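Local coordinates for protein putative ribose operon repressor (Burkholderia thailandensis, PDB 3EGC) that probably acts as a LacI-family transcriptional repressor that binds DNA and senses a small effector, possibly a sugar, through its periplasmic-binding-protein-like domain, at residues F221-W226 with L234-Q239; I18-F23 with S194-E199. All coordinates share one frame; numbering follows the deposited sequence.

Contact 1 of 2, residues F221-W226 with L234-Q239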
loop_
_atom_site.group_PDB
_atom_site.type_symbol
_atom_site.label_atom_id
_atom_site.label_comp_id
_atom_site.label_asym_id
_atom_site.label_seq_id
_atom_site.Cartn_x
_atom_site.Cartn_y
_atom_site.Cartn_z
ATOM N N PHE A 221 11.331 4.430 -10.183
ATOM C CA PHE A 221 11.309 4.826 -8.774
ATOM C C PHE A 221 10.386 3.897 -7.952
ATOM O O PHE A 221 9.466 3.301 -8.489
ATOM C CB PHE A 221 10.818 6.271 -8.570
ATOM C CG PHE A 221 11.885 7.333 -8.811
ATOM C CD1 PHE A 221 12.260 8.167 -7.782
ATOM C CD2 PHE A 221 12.440 7.538 -10.085
ATOM C CE1 PHE A 221 13.190 9.171 -7.972
ATOM C CE2 PHE A 221 13.385 8.533 -10.301
ATOM C CZ PHE A 221 13.773 9.359 -9.264
ATOM N N ASP A 222 10.653 3.811 -6.640
ATOM C CA ASP A 222 9.903 2.942 -5.751
ATOM C C ASP A 222 10.395 1.499 -5.797
ATOM O O ASP A 222 10.446 0.857 -6.864
ATOM C CB ASP A 222 8.417 3.017 -6.049
ATOM C CG ASP A 222 7.885 4.414 -5.932
ATOM O OD1 ASP A 222 8.387 5.161 -5.018
ATOM O OD2 ASP A 222 7.037 4.763 -6.777
ATOM N N ASN A 223 10.698 0.969 -4.626
ATOM C CA ASN A 223 11.267 -0.359 -4.521
ATOM C C ASN A 223 10.207 -1.338 -4.045
ATOM O O ASN A 223 9.997 -1.498 -2.846
ATOM C CB ASN A 223 12.441 -0.332 -3.508
ATOM C CG ASN A 223 13.147 -1.643 -3.409
ATOM O OD1 ASN A 223 12.834 -2.585 -4.153
ATOM N ND2 ASN A 223 14.165 -1.707 -2.542
ATOM N N LEU A 224 9.525 -1.976 -4.985
ATOM C CA LEU A 224 8.513 -2.944 -4.684
ATOM C C LEU A 224 9.087 -4.355 -4.913
ATOM O O LEU A 224 9.720 -4.595 -5.924
ATOM C CB LEU A 224 7.330 -2.688 -5.630
ATOM C CG LEU A 224 6.278 -1.535 -5.457
ATOM C CD1 LEU A 224 5.147 -1.960 -4.568
ATOM C CD2 LEU A 224 6.893 -0.231 -4.881
ATOM N N PRO A 225 8.849 -5.287 -3.982
ATOM C CA PRO A 225 9.301 -6.687 -4.110
ATOM C C PRO A 225 9.027 -7.327 -5.482
ATOM O O PRO A 225 9.904 -7.936 -6.027
ATOM C CB PRO A 225 8.540 -7.425 -2.975
ATOM C CG PRO A 225 8.430 -6.256 -1.846
ATOM C CD PRO A 225 8.117 -5.021 -2.721
ATOM N N TRP A 226 7.851 -7.144 -6.058
ATOM C CA TRP A 226 7.582 -7.730 -7.360
ATOM C C TRP A 226 8.588 -7.351 -8.449
ATOM O O TRP A 226 8.861 -8.129 -9.302
ATOM C CB TRP A 226 6.135 -7.525 -7.800
ATOM C CG TRP A 226 5.774 -6.126 -8.162
ATOM C CD1 TRP A 226 5.150 -5.189 -7.355
ATOM C CD2 TRP A 226 6.004 -5.469 -9.437
ATOM N NE1 TRP A 226 5.000 -4.023 -8.044
ATOM C CE2 TRP A 226 5.497 -4.155 -9.319
ATOM C CE3 TRP A 226 6.518 -5.898 -10.672
ATOM C CZ2 TRP A 226 5.502 -3.255 -10.366
ATOM C CZ3 TRP A 226 6.535 -5.005 -11.733
ATOM C CH2 TRP A 226 6.050 -3.680 -11.570
ATOM N N LEU A 234 13.982 -5.612 -12.126
ATOM C CA LEU A 234 13.805 -4.243 -12.524
ATOM C C LEU A 234 14.546 -3.302 -11.571
ATOM O O LEU A 234 14.179 -3.187 -10.398
ATOM C CB LEU A 234 12.322 -3.936 -12.570
ATOM C CG LEU A 234 11.890 -2.858 -13.560
ATOM C CD1 LEU A 234 10.476 -3.189 -13.908
ATOM C CD2 LEU A 234 12.012 -1.489 -12.919
ATOM N N PRO A 235 15.602 -2.623 -12.061
ATOM C CA PRO A 235 16.324 -1.736 -11.145
ATOM C C PRO A 235 15.503 -0.524 -10.692
ATOM O O PRO A 235 14.750 0.045 -11.463
ATOM C CB PRO A 235 17.560 -1.322 -11.939
ATOM C CG PRO A 235 17.565 -2.273 -13.213
ATOM C CD PRO A 235 16.140 -2.572 -13.431
ATOM N N VAL A 236 15.642 -0.167 -9.420
ATOM C CA VAL A 236 14.763 0.804 -8.830
ATOM C C VAL A 236 15.482 1.843 -8.062
ATOM O O VAL A 236 16.464 1.562 -7.431
ATOM C CB VAL A 236 13.779 0.183 -7.808
ATOM C CG1 VAL A 236 12.368 0.535 -8.212
ATOM C CG2 VAL A 236 13.979 -1.276 -7.726
ATOM N N VAL A 237 14.967 3.055 -8.099
ATOM C CA VAL A 237 15.405 4.038 -7.147
ATOM C C VAL A 237 14.491 3.996 -5.921
ATOM O O VAL A 237 13.306 4.384 -5.974
ATOM C CB VAL A 237 15.658 5.459 -7.766
ATOM C CG1 VAL A 237 14.808 5.716 -8.944
ATOM C CG2 VAL A 237 15.549 6.588 -6.681
ATOM N N GLU A 238 15.035 3.455 -4.842
ATOM C CA GLU A 238 14.304 3.363 -3.609
ATOM C C GLU A 238 14.187 4.712 -2.953
ATOM O O GLU A 238 15.172 5.423 -2.817
ATOM C CB GLU A 238 14.964 2.360 -2.652
ATOM C CG GLU A 238 14.271 2.217 -1.314
ATOM C CD GLU A 238 15.002 1.280 -0.412
ATOM O OE1 GLU A 238 15.703 1.762 0.526
ATOM O OE2 GLU A 238 14.888 0.050 -0.656
ATOM N N GLN A 239 12.967 5.052 -2.548
ATOM C CA GLN A 239 12.726 6.278 -1.797
ATOM C C GLN A 239 12.676 5.925 -0.319
ATOM O O GLN A 239 12.141 4.864 0.003
ATOM C CB GLN A 239 11.439 6.940 -2.250
ATOM C CG GLN A 239 11.526 7.474 -3.635
ATOM C CD GLN A 239 10.361 8.425 -3.953
ATOM O OE1 GLN A 239 10.422 9.623 -3.646
ATOM N NE2 GLN A 239 9.285 7.876 -4.528
HETATM O O HOH W 1 10.574 3.103 -2.268
#
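F221 and V237 form a parallel bridge, their CA atoms 4.5 Å apart, where strand 217-221 ends beside strand 236-238. One residue on, D222 N donates to V237 O at 2.8 Å. N223 still runs beside E238, their CA atoms 4.9 Å apart, and water 1 links the two chains by accepting from N223 N and Q239 N. The side chains of F221 and V237 leave the sheet on the same face, and the valine lays CG1 over one face of the phenyl ring; the modelled carbons come too close for the spacing to be trusted. R143 makes a cation-pi contact with that ring.

Two polar pairs follow. N223 holds CG anti to its N (chi1 -176°), which carries ND2 to the anti lone pair of E238 OE2 at 2.7 Å, amide and carboxylate nearly coplanar. E238 OE1 pairs with R270. Q239 NE2 reaches the syn side of D222 OD1 at 2.9 Å, while Q239 OE1 bonds S107 OG, so the amide of Q239 is gripped at both ends. Such loops at the C-terminal ends of parallel strands are characteristic of the Rossmann-like lobes of LacI-type effector domains, where they face the interlobe cleft.

Contact 2 of 2, residues I18-F23 with S194-E199; sequences IENVFF and SHRITE
N20 and H195 meet through one shared oxygen. H195 NE2 donates to N20 OD1 at 2.8 Å in a nearly straight bond. The oxygen lies in the imidazole plane, at the ring edge, but the imidazole does not lie in the plane of the amide: the two planes stand 78° apart, and NE2 comes in from above the carbonyl rather than along a lone pair. F22 N reaches the same OD1 at 2.9 Å from the opposite face, so the oxygen is held between two donors. N20 is the N-cap residue of helix 21-36, and the bond from F22 N to its OD1 is the capping bond. A chi1 of 178° at N20 turns the amide back toward F22 N, over the first turn.

The two segments begin helices in different lobes of the periplasmic-binding-protein fold, 21-36 in one and 195-208 in the other, so the N20-H195 bond spans the cleft between them. H195 stands in the first turn of its helix, with CG wedged between N and carbonyl carbon (chi1 68°), a rotamer that aims the ring across the gap.

R196 comes alongside. Its guanidinium is laid with one face against N20, CG lying off toward its rim; the closest approach is NH2 to N20 CB at 3.7 Å. The carbonyl O of E19 sits at the guanidinium edge, 3.9 Å from NH1. A long ion pair with E199, R196 NE to OE1 at 3.9 Å, lies on the helix side, and D17 offers another weak one. The carboxylate of E19 turns instead to R242 and S28 of the second subunit.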
loop_
_atom_site.group_PDB
_atom_site.type_symbol
_atom_site.label_atom_id
_atom_site.label_comp_id
_atom_site.label_asym_id
_atom_site.label_seq_id
_atom_site.Cartn_x
_atom_site.Cartn_y
_atom_site.Cartn_z
ATOM N N ILE A 18 -3.932 7.376 -0.158
ATOM C CA ILE A 18 -3.524 6.390 0.850
ATOM C C ILE A 18 -3.394 4.915 0.269
ATOM O O ILE A 18 -2.619 4.085 0.777
ATOM C CB ILE A 18 -4.452 6.439 2.076
ATOM C CG1 ILE A 18 -3.805 5.716 3.272
ATOM C CG2 ILE A 18 -5.850 5.833 1.725
ATOM C CD1 ILE A 18 -2.576 6.428 3.758
ATOM N N GLU A 19 -4.120 4.626 -0.822
ATOM C CA GLU A 19 -4.127 3.275 -1.424
ATOM C C GLU A 19 -2.809 2.983 -2.179
ATOM O O GLU A 19 -2.508 1.847 -2.516
ATOM C CB GLU A 19 -5.313 3.123 -2.364
ATOM C CG GLU A 19 -6.706 3.355 -1.717
ATOM C CD GLU A 19 -7.819 3.417 -2.771
ATOM O OE1 GLU A 19 -7.480 3.191 -3.960
ATOM O OE2 GLU A 19 -9.010 3.718 -2.446
ATOM N N ASN A 20 -2.056 4.047 -2.464
ATOM C CA ASN A 20 -0.750 3.966 -3.094
ATOM C C ASN A 20 0.233 3.735 -1.919
ATOM O O ASN A 20 0.248 4.431 -0.889
ATOM C CB ASN A 20 -0.457 5.240 -3.866
ATOM C CG ASN A 20 0.967 5.253 -4.538
ATOM O OD1 ASN A 20 1.855 4.573 -4.130
ATOM N ND2 ASN A 20 1.113 6.042 -5.611
ATOM N N VAL A 21 1.003 2.696 -2.097
ATOM C CA VAL A 21 1.852 2.168 -1.093
ATOM C C VAL A 21 2.893 3.207 -0.666
ATOM O O VAL A 21 3.343 3.195 0.478
ATOM C CB VAL A 21 2.487 0.840 -1.636
ATOM C CG1 VAL A 21 3.966 0.868 -1.497
ATOM C CG2 VAL A 21 1.976 -0.295 -0.885
ATOM N N PHE A 22 3.253 4.104 -1.577
ATOM C CA PHE A 22 4.145 5.176 -1.234
ATOM C C PHE A 22 3.640 5.954 -0.004
ATOM O O PHE A 22 4.344 6.106 0.984
ATOM C CB PHE A 22 4.353 6.104 -2.438
ATOM C CG PHE A 22 5.203 7.305 -2.122
ATOM C CD1 PHE A 22 6.574 7.262 -2.226
ATOM C CD2 PHE A 22 4.607 8.500 -1.704
ATOM C CE1 PHE A 22 7.341 8.421 -1.900
ATOM C CE2 PHE A 22 5.332 9.612 -1.407
ATOM C CZ PHE A 22 6.690 9.583 -1.515
ATOM N N PHE A 23 2.419 6.470 -0.120
ATOM C CA PHE A 23 1.745 7.270 0.888
ATOM C C PHE A 23 1.379 6.517 2.191
ATOM O O PHE A 23 1.366 7.090 3.239
ATOM C CB PHE A 23 0.482 7.958 0.259
ATOM C CG PHE A 23 0.818 8.935 -0.824
ATOM C CD1 PHE A 23 1.520 10.126 -0.537
ATOM C CD2 PHE A 23 0.477 8.662 -2.142
ATOM C CE1 PHE A 23 1.890 10.988 -1.554
ATOM C CE2 PHE A 23 0.818 9.548 -3.179
ATOM C CZ PHE A 23 1.548 10.715 -2.891
ATOM N N SER A 194 7.371 6.208 -11.261
ATOM C CA SER A 194 6.909 5.553 -10.029
ATOM C C SER A 194 6.444 4.152 -10.358
ATOM O O SER A 194 6.333 3.798 -11.542
ATOM C CB SER A 194 5.756 6.332 -9.377
ATOM O OG SER A 194 4.617 6.319 -10.214
ATOM N N HIS A 195 6.161 3.359 -9.313
ATOM C CA HIS A 195 5.709 1.966 -9.451
ATOM C C HIS A 195 4.394 1.876 -10.194
ATOM O O HIS A 195 4.183 0.953 -10.949
ATOM C CB HIS A 195 5.624 1.251 -8.101
ATOM C CG HIS A 195 4.540 1.758 -7.193
ATOM N ND1 HIS A 195 3.378 1.051 -6.964
ATOM C CD2 HIS A 195 4.465 2.865 -6.412
ATOM C CE1 HIS A 195 2.625 1.711 -6.089
ATOM N NE2 HIS A 195 3.257 2.823 -5.744
ATOM N N ARG A 196 3.529 2.870 -9.996
ATOM C CA ARG A 196 2.220 2.855 -10.632
ATOM C C ARG A 196 2.312 3.124 -12.147
ATOM O O ARG A 196 1.614 2.518 -12.931
ATOM C CB ARG A 196 1.257 3.798 -9.939
ATOM C CG ARG A 196 -0.188 3.543 -10.373
ATOM C CD ARG A 196 -1.162 3.527 -9.176
ATOM N NE ARG A 196 -0.814 2.534 -8.162
ATOM C CZ ARG A 196 -1.311 2.526 -6.928
ATOM N NH1 ARG A 196 -0.924 1.591 -6.104
ATOM N NH2 ARG A 196 -2.224 3.418 -6.543
ATOM N N ILE A 197 3.254 3.991 -12.519
ATOM C CA ILE A 197 3.606 4.198 -13.915
ATOM C C ILE A 197 4.315 2.988 -14.503
ATOM O O ILE A 197 4.049 2.608 -15.657
ATOM C CB ILE A 197 4.410 5.527 -14.096
ATOM C CG1 ILE A 197 3.461 6.708 -13.844
ATOM C CG2 ILE A 197 5.057 5.650 -15.493
ATOM C CD1 ILE A 197 4.212 7.937 -13.554
ATOM N N THR A 198 5.188 2.371 -13.702
ATOM C CA THR A 198 5.823 1.120 -14.130
ATOM C C THR A 198 4.779 0.031 -14.454
ATOM O O THR A 198 4.931 -0.704 -15.414
ATOM C CB THR A 198 6.854 0.589 -13.116
ATOM O OG1 THR A 198 7.836 1.590 -12.869
ATOM C CG2 THR A 198 7.532 -0.629 -13.710
ATOM N N GLU A 199 3.701 -0.037 -13.659
ATOM C CA GLU A 199 2.574 -0.938 -14.014
ATOM C C GLU A 199 2.024 -0.607 -15.427
ATOM O O GLU A 199 1.919 -1.463 -16.276
ATOM C CB GLU A 199 1.456 -0.846 -12.958
ATOM C CG GLU A 199 1.932 -1.136 -11.504
ATOM C CD GLU A 199 0.831 -1.035 -10.515
ATOM O OE1 GLU A 199 -0.135 -0.262 -10.772
ATOM O OE2 GLU A 199 0.927 -1.734 -9.473
#

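How the contacts relate
Contact 1 is the more buried and joins neighbouring strands within one lobe; contact 2 is partly buried and joins that lobe to the other, across 170 intervening residues. The chemistry differs accordingly: a sheet bridge, an aromatic-aliphatic pair and paired polar ends in the first, a single side-chain bond and a guanidinium laid against an asparagine in the second. Their centres lie 11 Å apart and the two sites touch. D222 OD2 probably bonds H195 N at 3.0 Å, tying the loop after strand 217-221 to the start of helix 195-208, and Q239 packs on F22. Both also reach the second subunit: W226 stacks on its W226, and V21 packs on its V21.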